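Local structure of retropepsin-like aspartic endopeptidase domain-containing protein (Legionella pneumophila subsp. pneumophila str. Philadelphia 1, 2PMA) at residues Y5-K10 / A138-T143; L18-K23 / L118-L123; H34-T39 / T52-T57; E63-G68 / V93-I98; G101-T106 / I129-A134. The protein is of unknown function but probably belongs to the retropepsin-like aspartic peptidases, in a family also called putative ATP-dependent zinc proteases. All coordinates share one frame; numbering follows the deposited sequence. Where two conformers were deposited one is given.

Interaction 1: Y5-K10 / A138-T143; sequences YGYVEK and ALTFTT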
# COMPACT_ATOMS: atom_id res chain seq x y z
N TYR A 5 -5.99 14.85 -5.02
CA TYR A 5 -6.53 13.97 -3.96
C TYR A 5 -6.42 14.65 -2.61
O TYR A 5 -5.66 15.62 -2.47
CB TYR A 5 -5.69 12.70 -3.93
CG TYR A 5 -5.76 11.94 -5.23
CD1 TYR A 5 -6.94 11.29 -5.60
CD2 TYR A 5 -4.65 11.88 -6.09
CE1 TYR A 5 -7.03 10.59 -6.83
CE2 TYR A 5 -4.72 11.17 -7.31
CZ TYR A 5 -5.91 10.52 -7.66
OH TYR A 5 -6.01 9.83 -8.85
N GLY A 6 -7.19 14.20 -1.61
CA GLY A 6 -6.95 14.69 -0.24
C GLY A 6 -5.81 13.90 0.44
O GLY A 6 -5.24 12.95 -0.14
N TYR A 7 -5.49 14.25 1.68
CA TYR A 7 -4.41 13.55 2.36
C TYR A 7 -4.83 12.18 2.93
O TYR A 7 -3.97 11.39 3.32
CB TYR A 7 -3.73 14.41 3.41
CG TYR A 7 -4.40 14.39 4.77
CD1 TYR A 7 -5.51 15.20 5.03
CD2 TYR A 7 -3.90 13.59 5.80
CE1 TYR A 7 -6.13 15.19 6.29
CE2 TYR A 7 -4.49 13.56 7.04
CZ TYR A 7 -5.60 14.34 7.28
OH TYR A 7 -6.16 14.29 8.53
N VAL A 8 -6.15 11.93 2.99
CA VAL A 8 -6.65 10.59 3.29
C VAL A 8 -7.63 10.23 2.21
O VAL A 8 -8.47 11.06 1.85
CB VAL A 8 -7.39 10.49 4.65
CG1 VAL A 8 -7.76 9.03 4.93
CG2 VAL A 8 -6.55 11.02 5.76
N GLU A 9 -7.54 9.01 1.70
CA GLU A 9 -8.45 8.53 0.65
C GLU A 9 -8.76 7.07 0.94
O GLU A 9 -7.96 6.39 1.55
CB GLU A 9 -7.78 8.60 -0.73
CG GLU A 9 -7.50 10.04 -1.28
CD GLU A 9 -8.77 10.79 -1.65
OE1 GLU A 9 -9.86 10.17 -1.74
OE2 GLU A 9 -8.70 12.02 -1.86
N LYS A 10 -9.88 6.58 0.43
CA LYS A 10 -10.09 5.12 0.48
C LYS A 10 -9.38 4.55 -0.73
O LYS A 10 -9.45 5.12 -1.84
CB LYS A 10 -11.58 4.79 0.45
CG LYS A 10 -12.35 5.16 1.73
CD LYS A 10 -11.84 4.41 2.97
CE LYS A 10 -12.86 4.59 4.15
NZ LYS A 10 -12.29 3.85 5.31
N ALA A 138 -6.02 19.99 2.77
CA ALA A 138 -7.30 20.49 3.29
C ALA A 138 -8.45 19.52 3.04
O ALA A 138 -9.53 19.69 3.62
CB ALA A 138 -7.63 21.81 2.65
N LEU A 139 -8.25 18.56 2.15
CA LEU A 139 -9.35 17.67 1.70
C LEU A 139 -9.16 16.24 2.18
O LEU A 139 -8.04 15.83 2.42
CB LEU A 139 -9.45 17.66 0.17
CG LEU A 139 -9.52 19.02 -0.54
CD1 LEU A 139 -9.57 18.76 -2.04
CD2 LEU A 139 -10.75 19.77 -0.05
N THR A 140 -10.26 15.50 2.32
CA THR A 140 -10.16 14.04 2.53
C THR A 140 -11.25 13.38 1.69
O THR A 140 -12.32 14.01 1.43
CB THR A 140 -10.39 13.66 4.01
OG1 THR A 140 -11.64 14.19 4.43
CG2 THR A 140 -9.29 14.24 4.92
N PHE A 141 -10.98 12.15 1.26
CA PHE A 141 -11.97 11.30 0.59
C PHE A 141 -12.58 11.98 -0.64
O PHE A 141 -13.80 12.00 -0.81
CB PHE A 141 -13.04 10.88 1.59
CG PHE A 141 -12.49 10.16 2.76
CD1 PHE A 141 -12.54 10.72 4.03
CD2 PHE A 141 -11.85 8.93 2.59
CE1 PHE A 141 -11.99 10.05 5.12
CE2 PHE A 141 -11.32 8.24 3.68
CZ PHE A 141 -11.38 8.81 4.94
N THR A 142 -11.71 12.51 -1.49
CA THR A 142 -12.16 13.16 -2.72
C THR A 142 -12.71 12.17 -3.75
O THR A 142 -13.47 12.57 -4.65
CB THR A 142 -11.04 13.90 -3.43
OG1 THR A 142 -10.05 12.96 -3.85
CG2 THR A 142 -10.42 14.99 -2.53
N THR A 143 -12.30 10.89 -3.64
CA THR A 143 -12.73 9.87 -4.59
C THR A 143 -14.20 9.56 -4.30
O THR A 143 -14.86 8.85 -5.07
CB THR A 143 -11.83 8.61 -4.58
OG1 THR A 143 -11.76 8.07 -3.25
CG2 THR A 143 -10.40 8.96 -5.03
O HOH W 1 -10.77 5.26 -3.99
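E9 sets CG beside its backbone N (chi1 -67°) and then bends at chi2 (-70°), which curls its carboxylate back to T142 and T143 although its CB starts out away from them. T142 turns its hydroxyl between its own N and carbonyl carbon (chi1 64°), so that OG1 and the backbone N reach the same acid oxygen. E9 OE2 thus takes three bonds: from T142 OG1 at 2.6 Å, above the carboxylate plane; from T142 N at 3.1 Å, on the syn side; and from G6 N at 2.7 Å, on the anti lone pair. E9 OE1 accepts T143 N at 3.2 Å, again on the syn side. Two backbone bonds frame this knot, F141 N to V8 O (2.8 Å) and Y7 N to L139 O. Glycine suits position 6, where L139 O lies 3.1 Å from G6 CA on the side a CB would take. Apolar packing closes the outer side: V8 CG1 meets F141 CZ at 3.6 Å, and the methylenes of K10 cross the same ring near CE2 before its amine bonds to S21. Glutamate, long enough to fold back, holds the C-terminal segment 138-143 against the strands at the N-terminus. With so many N-H and O-H groups turned toward it, the buried carboxylate is probably stabilised in its ionised form.

Interaction 2: L18-K23 / L118-L123; sequences LTLSAK and LYPLLL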
# COMPACT_ATOMS: atom_id res chain seq x y z
N LEU A 18 -10.48 -5.30 -0.78
CA LEU A 18 -10.30 -4.83 0.59
C LEU A 18 -10.08 -3.33 0.50
O LEU A 18 -9.04 -2.91 0.00
CB LEU A 18 -9.06 -5.48 1.22
CG LEU A 18 -8.69 -4.93 2.61
CD1 LEU A 18 -9.85 -5.10 3.61
CD2 LEU A 18 -7.44 -5.67 3.10
N THR A 19 -11.05 -2.56 0.98
CA THR A 19 -10.94 -1.10 0.96
C THR A 19 -10.41 -0.60 2.32
O THR A 19 -10.94 -0.96 3.38
CB THR A 19 -12.27 -0.46 0.54
OG1 THR A 19 -12.64 -0.96 -0.74
CG2 THR A 19 -12.12 1.07 0.40
N LEU A 20 -9.34 0.19 2.28
CA LEU A 20 -8.68 0.69 3.50
C LEU A 20 -8.56 2.21 3.41
O LEU A 20 -8.52 2.78 2.29
CB LEU A 20 -7.26 0.13 3.59
CG LEU A 20 -7.10 -1.39 3.65
CD1 LEU A 20 -5.63 -1.74 3.73
CD2 LEU A 20 -7.84 -1.93 4.88
N SER A 21 -8.52 2.87 4.56
CA SER A 21 -8.12 4.30 4.58
C SER A 21 -6.62 4.38 4.34
O SER A 21 -5.84 3.65 4.97
CB SER A 21 -8.46 4.92 5.94
OG SER A 21 -9.83 5.16 5.97
N ALA A 22 -6.21 5.23 3.40
CA ALA A 22 -4.80 5.35 3.05
C ALA A 22 -4.42 6.81 3.29
O ALA A 22 -5.19 7.71 2.95
CB ALA A 22 -4.59 4.98 1.58
N LYS A 23 -3.26 7.05 3.88
CA LYS A 23 -2.75 8.40 3.99
C LYS A 23 -1.83 8.66 2.81
O LYS A 23 -0.97 7.84 2.49
CB LYS A 23 -2.01 8.62 5.31
CG LYS A 23 -1.54 10.06 5.50
CD LYS A 23 -1.24 10.38 6.94
CE LYS A 23 0.06 9.71 7.36
NZ LYS A 23 0.51 10.29 8.69
N LEU A 118 -2.65 5.22 12.64
CA LEU A 118 -4.05 5.55 12.38
C LEU A 118 -4.57 4.91 11.09
O LEU A 118 -5.73 4.47 11.04
CB LEU A 118 -4.24 7.07 12.35
CG LEU A 118 -5.54 7.63 12.93
CD1 LEU A 118 -5.57 9.15 12.78
CD2 LEU A 118 -6.82 7.00 12.32
N TYR A 119 -3.70 4.86 10.06
CA TYR A 119 -4.01 4.43 8.68
C TYR A 119 -3.17 3.22 8.30
O TYR A 119 -1.93 3.27 8.37
CB TYR A 119 -3.72 5.57 7.70
CG TYR A 119 -4.44 6.83 8.09
CD1 TYR A 119 -3.76 7.88 8.70
CD2 TYR A 119 -5.81 6.93 7.92
CE1 TYR A 119 -4.44 9.04 9.08
CE2 TYR A 119 -6.50 8.07 8.31
CZ TYR A 119 -5.81 9.12 8.88
OH TYR A 119 -6.50 10.24 9.27
N PRO A 120 -3.83 2.11 7.94
CA PRO A 120 -3.13 0.86 7.65
C PRO A 120 -2.26 0.91 6.38
O PRO A 120 -1.37 0.07 6.23
CB PRO A 120 -4.28 -0.17 7.49
CG PRO A 120 -5.43 0.63 7.12
CD PRO A 120 -5.29 1.97 7.80
N LEU A 121 -2.53 1.86 5.48
CA LEU A 121 -1.82 1.95 4.19
C LEU A 121 -1.30 3.38 4.07
O LEU A 121 -2.05 4.33 4.32
CB LEU A 121 -2.78 1.65 3.03
CG LEU A 121 -2.22 1.75 1.59
CD1 LEU A 121 -0.98 0.87 1.37
CD2 LEU A 121 -3.32 1.43 0.53
N LEU A 122 -0.03 3.54 3.72
CA LEU A 122 0.52 4.87 3.48
C LEU A 122 1.01 4.86 2.03
O LEU A 122 1.76 3.96 1.64
CB LEU A 122 1.65 5.11 4.45
CG LEU A 122 2.34 6.47 4.52
CD1 LEU A 122 3.02 6.59 5.88
CD2 LEU A 122 3.36 6.62 3.37
N LEU A 123 0.59 5.85 1.24
CA LEU A 123 1.04 5.98 -0.14
C LEU A 123 2.00 7.15 -0.17
O LEU A 123 1.62 8.26 0.18
CB LEU A 123 -0.18 6.24 -1.04
CG LEU A 123 -1.23 5.12 -1.03
CD1 LEU A 123 -2.38 5.57 -1.95
CD2 LEU A 123 -0.59 3.76 -1.51
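K23 grips the second segment with both of its backbone groups: its N donates to L121 O at 3.0 Å, and its O accepts from L123 N at 2.8 Å. This is the pattern of a parallel pairing, A22 beside L121 and K23 beside L122, with the short strands 38° apart. A22 CA adds a CH...O contact to L121 O. Before the pairing, P120 has no N-H to offer; its CD lies 3.3 Å from S21 O, a buried carbonyl left without a hydrogen-bond partner. Farther out, small A22 lets L121 come close, CB to CD2 at 3.9 Å, while L20 CB packs on P120 CG at 4.0 Å. On the K23 side of the sheet the Y119 ring takes S21 CB at its edge and is crossed at about a right angle by the K23 chain; CG of K23 anti to its backbone N (chi1 -176°) brings CB and CD to Y119 CD1. L123 is also bonded through its backbone to D25, the aspartate of an Asp-Thr-Gly sequence that in retropepsins is catalytic. With strand 121-123 inserted between strands 18-24 and 31-43, the topology is that of the psi loop of retropepsin-like peptidases.

Interaction 3: H34-T39 / T52-T57; sequences HAVNIT and TVPTKT. With ACT (acetate ion), chain C.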
# COMPACT_ATOMS: atom_id res chain seq x y z
N HIS A 34 0.71 -2.30 6.79
CA HIS A 34 0.93 -3.23 7.90
C HIS A 34 0.47 -4.64 7.52
O HIS A 34 -0.67 -4.85 7.07
CB HIS A 34 0.27 -2.77 9.19
CG HIS A 34 0.44 -3.74 10.32
ND1 HIS A 34 -0.61 -4.22 11.06
CD2 HIS A 34 1.55 -4.37 10.79
CE1 HIS A 34 -0.16 -5.06 11.97
NE2 HIS A 34 1.14 -5.20 11.82
N ALA A 35 1.36 -5.61 7.68
CA ALA A 35 1.05 -6.95 7.28
C ALA A 35 1.75 -7.85 8.28
O ALA A 35 2.80 -7.50 8.84
CB ALA A 35 1.55 -7.26 5.85
N VAL A 36 1.13 -8.97 8.54
CA VAL A 36 1.70 -10.00 9.47
C VAL A 36 1.81 -11.39 8.83
O VAL A 36 1.25 -11.61 7.74
CB VAL A 36 0.85 -10.07 10.77
CG1 VAL A 36 0.81 -8.67 11.45
CG2 VAL A 36 -0.59 -10.50 10.46
N ASN A 37 2.51 -12.33 9.48
CA ASN A 37 2.55 -13.73 9.01
C ASN A 37 3.14 -13.85 7.61
O ASN A 37 2.57 -14.51 6.72
CB ASN A 37 1.13 -14.36 9.06
CG ASN A 37 0.51 -14.33 10.46
OD1 ASN A 37 -0.72 -14.25 10.62
ND2 ASN A 37 1.34 -14.39 11.47
N ILE A 38 4.27 -13.19 7.39
CA ILE A 38 4.83 -13.08 6.05
C ILE A 38 5.68 -14.32 5.76
O ILE A 38 6.53 -14.67 6.56
CB ILE A 38 5.64 -11.78 5.96
CG1 ILE A 38 4.71 -10.59 6.28
CG2 ILE A 38 6.30 -11.65 4.56
CD1 ILE A 38 5.47 -9.27 6.70
N THR A 39 5.42 -15.00 4.64
CA THR A 39 6.14 -16.22 4.25
C THR A 39 6.61 -16.11 2.80
O THR A 39 5.90 -15.56 1.97
CB THR A 39 5.25 -17.50 4.40
OG1 THR A 39 4.26 -17.52 3.37
CG2 THR A 39 4.54 -17.53 5.77
N THR A 52 -0.56 -11.51 5.49
CA THR A 52 -1.92 -11.18 5.96
C THR A 52 -2.00 -9.70 6.23
O THR A 52 -1.12 -9.09 6.93
CB THR A 52 -2.22 -12.08 7.19
OG1 THR A 52 -2.26 -13.43 6.72
CG2 THR A 52 -3.56 -11.74 7.87
N VAL A 53 -3.09 -9.07 5.78
CA VAL A 53 -3.48 -7.79 6.35
C VAL A 53 -4.59 -7.94 7.41
O VAL A 53 -5.71 -8.34 7.07
CB VAL A 53 -3.98 -6.84 5.22
CG1 VAL A 53 -4.43 -5.45 5.80
CG2 VAL A 53 -2.87 -6.71 4.14
N PRO A 54 -4.30 -7.59 8.68
CA PRO A 54 -5.32 -7.71 9.74
C PRO A 54 -6.20 -6.46 9.77
O PRO A 54 -5.72 -5.36 9.54
CB PRO A 54 -4.50 -7.84 11.03
CG PRO A 54 -3.14 -7.17 10.70
CD PRO A 54 -2.97 -7.17 9.18
N THR A 55 -7.50 -6.63 9.96
CA THR A 55 -8.40 -5.46 10.02
C THR A 55 -9.45 -5.70 11.08
O THR A 55 -9.55 -6.80 11.64
CB THR A 55 -9.16 -5.22 8.68
OG1 THR A 55 -10.19 -6.21 8.57
CG2 THR A 55 -8.25 -5.33 7.43
N LYS A 56 -10.28 -4.69 11.32
CA LYS A 56 -11.43 -4.88 12.21
C LYS A 56 -12.46 -5.89 11.69
O LYS A 56 -13.25 -6.45 12.47
CB LYS A 56 -12.09 -3.53 12.51
CG LYS A 56 -11.16 -2.62 13.29
CD LYS A 56 -10.89 -3.16 14.70
CE LYS A 56 -9.38 -3.19 15.04
NZ LYS A 56 -8.62 -1.96 14.62
N THR A 57 -12.48 -6.11 10.38
CA THR A 57 -13.41 -7.12 9.83
C THR A 57 -12.71 -8.47 9.58
O THR A 57 -13.17 -9.26 8.72
CB THR A 57 -14.07 -6.64 8.53
OG1 THR A 57 -13.09 -6.48 7.48
CG2 THR A 57 -14.82 -5.31 8.78
C ACT C . -12.55 -3.29 6.04
O ACT C . -12.78 -4.50 5.78
OXT ACT C . -11.83 -3.06 7.04
CH3 ACT C . -13.12 -2.18 5.22
O HOH W 2 -2.36 -15.09 8.87
O HOH W 3 0.07 -14.89 5.57
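H34 brings the ND1-CE1 side of its imidazole to P54 CG, 3.9 Å from CE1, the two side chains crossing at about a right angle. With CG anti to the backbone N (chi1 178°), the ring end comes within contact of the proline. V36 reaches the same proline, CG2 to P54 CG at 4.2 Å, and crosses T52 with the same methyl 4.0 Å from T52 CB; beta-branched residues suit this extended pairing. Beneath them V36 and T52 form an antiparallel hydrogen-bonded pair: V36 N donates to T52 O at 2.8 Å, and T52 N returns a bond to V36 O at 2.9 Å. A35, small enough to sit close, brings its CA to 3.1 Å from T52 O. At N37, whose phi is positive, the chain turns a corner, and here a water bridges N37 O and T52 OG1 in place of a direct bond. At the far end T55 OG1 accepts T57 N in an ST turn, while T57 OG1 donates to an acetate, probably from the crystallisation liquor. The arrangement is that of a beta hairpin, strands 31-43 and 46-55, in which the first strand turns a corner at N37.

Interaction 4: E63-G68 / V93-I98; sequences EGEYVG and VVLLNI. With FMT (formic acid), chain F.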
# COMPACT_ATOMS: atom_id res chain seq x y z
N GLU A 63 -0.85 -12.52 -1.95
CA GLU A 63 0.51 -12.87 -2.40
C GLU A 63 0.98 -11.73 -3.30
O GLU A 63 0.19 -11.14 -4.08
CB GLU A 63 0.54 -14.20 -3.14
CG GLU A 63 0.04 -15.38 -2.26
CD GLU A 63 0.22 -16.75 -2.92
OE1 GLU A 63 0.48 -16.76 -4.13
OE2 GLU A 63 0.11 -17.79 -2.20
N GLY A 64 2.25 -11.39 -3.20
CA GLY A 64 2.80 -10.31 -4.04
C GLY A 64 4.22 -10.66 -4.44
O GLY A 64 4.94 -11.28 -3.68
N GLU A 65 4.61 -10.23 -5.64
CA GLU A 65 5.97 -10.43 -6.12
C GLU A 65 6.93 -9.77 -5.15
O GLU A 65 6.72 -8.63 -4.78
CB GLU A 65 6.11 -9.79 -7.50
CG GLU A 65 5.36 -10.54 -8.57
CD GLU A 65 5.33 -9.73 -9.86
OE1 GLU A 65 4.25 -9.21 -10.19
OE2 GLU A 65 6.41 -9.58 -10.45
N TYR A 66 8.01 -10.46 -4.78
CA TYR A 66 8.96 -9.99 -3.78
C TYR A 66 10.06 -9.30 -4.56
O TYR A 66 10.85 -9.96 -5.29
CB TYR A 66 9.51 -11.20 -3.01
CG TYR A 66 10.38 -10.92 -1.77
CD1 TYR A 66 10.95 -12.01 -1.06
CD2 TYR A 66 10.64 -9.63 -1.31
CE1 TYR A 66 11.74 -11.79 0.11
CE2 TYR A 66 11.47 -9.40 -0.16
CZ TYR A 66 12.00 -10.48 0.53
OH TYR A 66 12.77 -10.27 1.66
N VAL A 67 10.11 -7.97 -4.45
CA VAL A 67 10.98 -7.21 -5.35
C VAL A 67 12.19 -6.56 -4.70
O VAL A 67 13.04 -5.98 -5.40
CB VAL A 67 10.20 -6.21 -6.25
CG1 VAL A 67 9.18 -6.97 -7.13
CG2 VAL A 67 9.47 -5.14 -5.41
N GLY A 68 12.31 -6.67 -3.39
CA GLY A 68 13.53 -6.12 -2.74
C GLY A 68 13.31 -5.93 -1.25
O GLY A 68 12.30 -6.32 -0.72
N VAL A 93 9.80 -5.53 0.25
CA VAL A 93 8.98 -4.76 -0.65
C VAL A 93 8.29 -5.71 -1.62
O VAL A 93 8.95 -6.55 -2.24
CB VAL A 93 9.85 -3.85 -1.51
CG1 VAL A 93 8.95 -3.00 -2.43
CG2 VAL A 93 10.78 -2.98 -0.63
N VAL A 94 6.98 -5.55 -1.78
CA VAL A 94 6.20 -6.41 -2.70
C VAL A 94 5.41 -5.53 -3.66
O VAL A 94 5.21 -4.34 -3.38
CB VAL A 94 5.18 -7.34 -1.96
CG1 VAL A 94 5.96 -8.32 -1.07
CG2 VAL A 94 4.13 -6.52 -1.14
N LEU A 95 4.92 -6.11 -4.75
CA LEU A 95 4.07 -5.39 -5.67
C LEU A 95 2.62 -5.67 -5.26
O LEU A 95 2.25 -6.85 -5.00
CB LEU A 95 4.28 -5.92 -7.08
CG LEU A 95 5.66 -5.63 -7.68
CD1 LEU A 95 5.69 -6.08 -9.14
CD2 LEU A 95 5.99 -4.15 -7.54
N LEU A 96 1.79 -4.63 -5.26
CA LEU A 96 0.41 -4.71 -4.76
C LEU A 96 -0.51 -3.96 -5.72
O LEU A 96 -0.22 -2.82 -6.05
CB LEU A 96 0.33 -4.05 -3.38
CG LEU A 96 -0.99 -3.74 -2.64
CD1 LEU A 96 -1.60 -4.96 -1.95
CD2 LEU A 96 -0.74 -2.67 -1.59
N ASN A 97 -1.61 -4.61 -6.15
CA ASN A 97 -2.60 -4.01 -7.07
C ASN A 97 -3.55 -3.15 -6.25
O ASN A 97 -4.24 -3.65 -5.35
CB ASN A 97 -3.38 -5.11 -7.83
CG ASN A 97 -2.46 -6.13 -8.47
OD1 ASN A 97 -1.46 -5.75 -9.05
ND2 ASN A 97 -2.80 -7.44 -8.37
N ILE A 98 -3.55 -1.85 -6.53
CA ILE A 98 -4.30 -0.88 -5.70
C ILE A 98 -5.15 0.03 -6.59
O ILE A 98 -4.67 0.57 -7.59
CB ILE A 98 -3.36 0.03 -4.90
CG1 ILE A 98 -2.54 -0.82 -3.92
CG2 ILE A 98 -4.14 1.10 -4.10
CD1 ILE A 98 -1.47 -0.06 -3.20
C FMT F . 1.40 -8.93 -8.01
O1 FMT F . 1.41 -8.53 -9.22
O2 FMT F . 2.41 -9.10 -7.28
O HOH W 4 0.15 -8.15 -3.42
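Segments 63-68 and 93-98 run antiparallel at 140° between their short axes, joined by L95 N to E65 O (3.1 Å), V67 N to V93 O (2.9 Å) and V93 N to G68 O (2.8 Å). Y66 and V94 form a non-hydrogen-bonded pair, and V94 CA lies 3.1 Å from E65 O in a CH...O contact. One step on, V67 and G68 both face V93, a classic beta bulge that shifts the register by one within the curled mixed sheet of this probably retropepsin-like fold, where strand 58-71 lies between 46-55 and 90-100. Glycine suits the second bulge position, since the backbone angles there (phi 162°, psi -175°) would jam a CB against the preceding carbonyl. V67 spreads its two methyls over the partner strand: CG2 meets V93 CG1 at 3.7 Å and CG1 meets L95 CG at 3.8 Å, each pair of side chains crossing at about a right angle. The extended chain of E65 crosses L95 at a slant, its carboxylate end against L95 CD1. Y66, with CG anti to its N, brings its ring edge to V93 O. Where the strands diverge past G64, a water donates to both E63 O and L95 O, and a formic acid, probably from the crystallisation liquor, accepts E65 N at 3.0 Å. E63 itself makes a salt bridge with R50, and V94 packs on V109 of the neighbouring strand 103-112.

Interaction 5: G101-T106 / I129-A134; sequences GDKVRT and IDFNGA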
# COMPACT_ATOMS: atom_id res chain seq x y z
N GLY A 101 -9.85 5.79 -6.61
CA GLY A 101 -10.86 6.34 -7.54
C GLY A 101 -11.05 5.35 -8.67
O GLY A 101 -11.21 4.15 -8.42
N ASP A 102 -10.98 5.83 -9.91
CA ASP A 102 -11.16 4.95 -11.06
C ASP A 102 -9.84 4.40 -11.62
O ASP A 102 -9.83 3.84 -12.72
CB ASP A 102 -11.93 5.67 -12.18
CG ASP A 102 -13.35 6.01 -11.77
OD1 ASP A 102 -14.06 5.11 -11.25
OD2 ASP A 102 -13.75 7.18 -11.95
N LYS A 103 -8.74 4.59 -10.92
CA LYS A 103 -7.43 4.25 -11.47
C LYS A 103 -6.91 3.03 -10.72
O LYS A 103 -7.02 2.98 -9.49
CB LYS A 103 -6.44 5.42 -11.22
CG LYS A 103 -6.72 6.69 -12.02
CD LYS A 103 -5.68 7.77 -11.65
CE LYS A 103 -5.95 9.09 -12.35
NZ LYS A 103 -5.05 10.14 -11.77
N VAL A 104 -6.35 2.06 -11.44
CA VAL A 104 -5.70 0.92 -10.83
C VAL A 104 -4.20 0.93 -11.21
O VAL A 104 -3.87 1.17 -12.38
CB VAL A 104 -6.34 -0.40 -11.30
CG1 VAL A 104 -5.62 -1.63 -10.67
CG2 VAL A 104 -7.85 -0.42 -10.95
N ARG A 105 -3.32 0.69 -10.24
CA ARG A 105 -1.87 0.65 -10.51
C ARG A 105 -1.24 -0.49 -9.70
O ARG A 105 -1.80 -0.95 -8.73
CB ARG A 105 -1.17 1.96 -10.10
CG ARG A 105 -1.63 3.23 -10.85
CD ARG A 105 -1.15 3.26 -12.33
NE ARG A 105 -1.56 4.54 -12.93
CZ ARG A 105 -2.73 4.78 -13.51
NH1 ARG A 105 -3.65 3.82 -13.60
NH2 ARG A 105 -2.99 5.99 -14.01
N THR A 106 -0.09 -0.95 -10.14
CA THR A 106 0.66 -1.92 -9.39
C THR A 106 1.82 -1.12 -8.80
O THR A 106 2.54 -0.42 -9.50
CB THR A 106 1.01 -3.13 -10.26
OG1 THR A 106 -0.22 -3.67 -10.79
CG2 THR A 106 1.73 -4.22 -9.45
N ILE A 129 2.82 9.64 -7.54
CA ILE A 129 3.25 9.89 -8.92
C ILE A 129 2.68 8.83 -9.88
O ILE A 129 2.22 9.19 -10.97
CB ILE A 129 4.79 10.02 -9.02
CG1 ILE A 129 5.24 11.29 -8.27
CG2 ILE A 129 5.26 10.11 -10.49
CD1 ILE A 129 6.74 11.29 -7.88
N ASP A 130 2.70 7.56 -9.46
CA ASP A 130 2.10 6.48 -10.28
C ASP A 130 0.64 6.79 -10.63
O ASP A 130 0.19 6.53 -11.76
CB ASP A 130 2.12 5.13 -9.55
CG ASP A 130 3.52 4.56 -9.38
OD1 ASP A 130 4.42 4.94 -10.15
OD2 ASP A 130 3.68 3.70 -8.46
N PHE A 131 -0.08 7.38 -9.67
CA PHE A 131 -1.47 7.81 -9.89
C PHE A 131 -1.60 9.22 -10.50
O PHE A 131 -2.72 9.72 -10.66
CB PHE A 131 -2.26 7.75 -8.57
CG PHE A 131 -2.62 6.35 -8.16
CD1 PHE A 131 -3.63 5.65 -8.83
CD2 PHE A 131 -1.93 5.72 -7.12
CE1 PHE A 131 -3.95 4.32 -8.45
CE2 PHE A 131 -2.25 4.40 -6.72
CZ PHE A 131 -3.26 3.70 -7.38
N ASN A 132 -0.48 9.84 -10.85
CA ASN A 132 -0.44 11.18 -11.45
C ASN A 132 -1.20 12.23 -10.64
O ASN A 132 -1.91 13.09 -11.19
CB ASN A 132 -0.92 11.12 -12.91
CG ASN A 132 -0.41 12.28 -13.75
OD1 ASN A 132 0.56 12.97 -13.39
ND2 ASN A 132 -1.06 12.51 -14.91
N GLY A 133 -1.04 12.16 -9.31
CA GLY A 133 -1.78 13.02 -8.42
C GLY A 133 -0.98 14.12 -7.76
O GLY A 133 0.26 14.09 -7.73
N ALA A 134 -1.71 15.16 -7.32
CA ALA A 134 -1.23 16.11 -6.35
C ALA A 134 -2.10 15.96 -5.09
O ALA A 134 -3.23 15.44 -5.15
CB ALA A 134 -1.34 17.57 -6.91
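R105 sets its CG over one face of the F131 ring, and this is the tight heart of the contact: CG stands 3.8 Å from the ring centroid, 22° off the normal, a CH-pi contact. K103, like R105, runs antiparallel to the F131 side chain, its CB 3.7 Å from F131 CD1, while the edge of the ring meets the backbone of K103. Phenylalanine suits this buried place because L100 and I107 also pack on its ring. The polar ends reach further: K103, extended beyond CG, stretches NZ to 2.6 Å from F131 O, and R105, bent at chi2 (-72°), brings NE to 2.9 Å from D130 O, above the carbonyl plane. NH1 of R105 turns back to V104 O at 2.9 Å, which helps fix the guanidinium.

The outer side is looser. V104 points away from segment 129-134, T106 adds little, and the D130 carboxylate keeps its OD1 6.6 Å from R105 NE, so no salt bridge forms. N132, with positive phi, ends helix 125-130 in a Schellman motif, its N bonded to I129 O at 2.8 Å. K103 NZ is shared with N2 and Y5. Two cationic side chains thus serve carbonyls at the C-terminal end of the helix, where partial negative charge gathers, which is probably favourable to both.

Interaction 1 ties the two chain ends together, and the other four fall between its segments along the sequence. Interactions 1 and 2 lie about 11 Å apart centre to centre and join through neighbouring strands 8-13 and 18-24, E9 bonding to A22. Interaction 3 meets interaction 2 through P120 and H34, whereas interaction 4 continues into interaction 5 by the pairing of strands 90-100 and 103-112. Interactions 1 and 5 meet again through Y5, where strands 3-6 and 133-136 form a small parallel sheet. Interactions 3 and 5 stand on opposite sides of the chain's centre, their centres about 24 Å apart. Together the contacts tie both sheets, the short helix and the C-terminal tail into one unit, consistent with a single retropepsin-like domain.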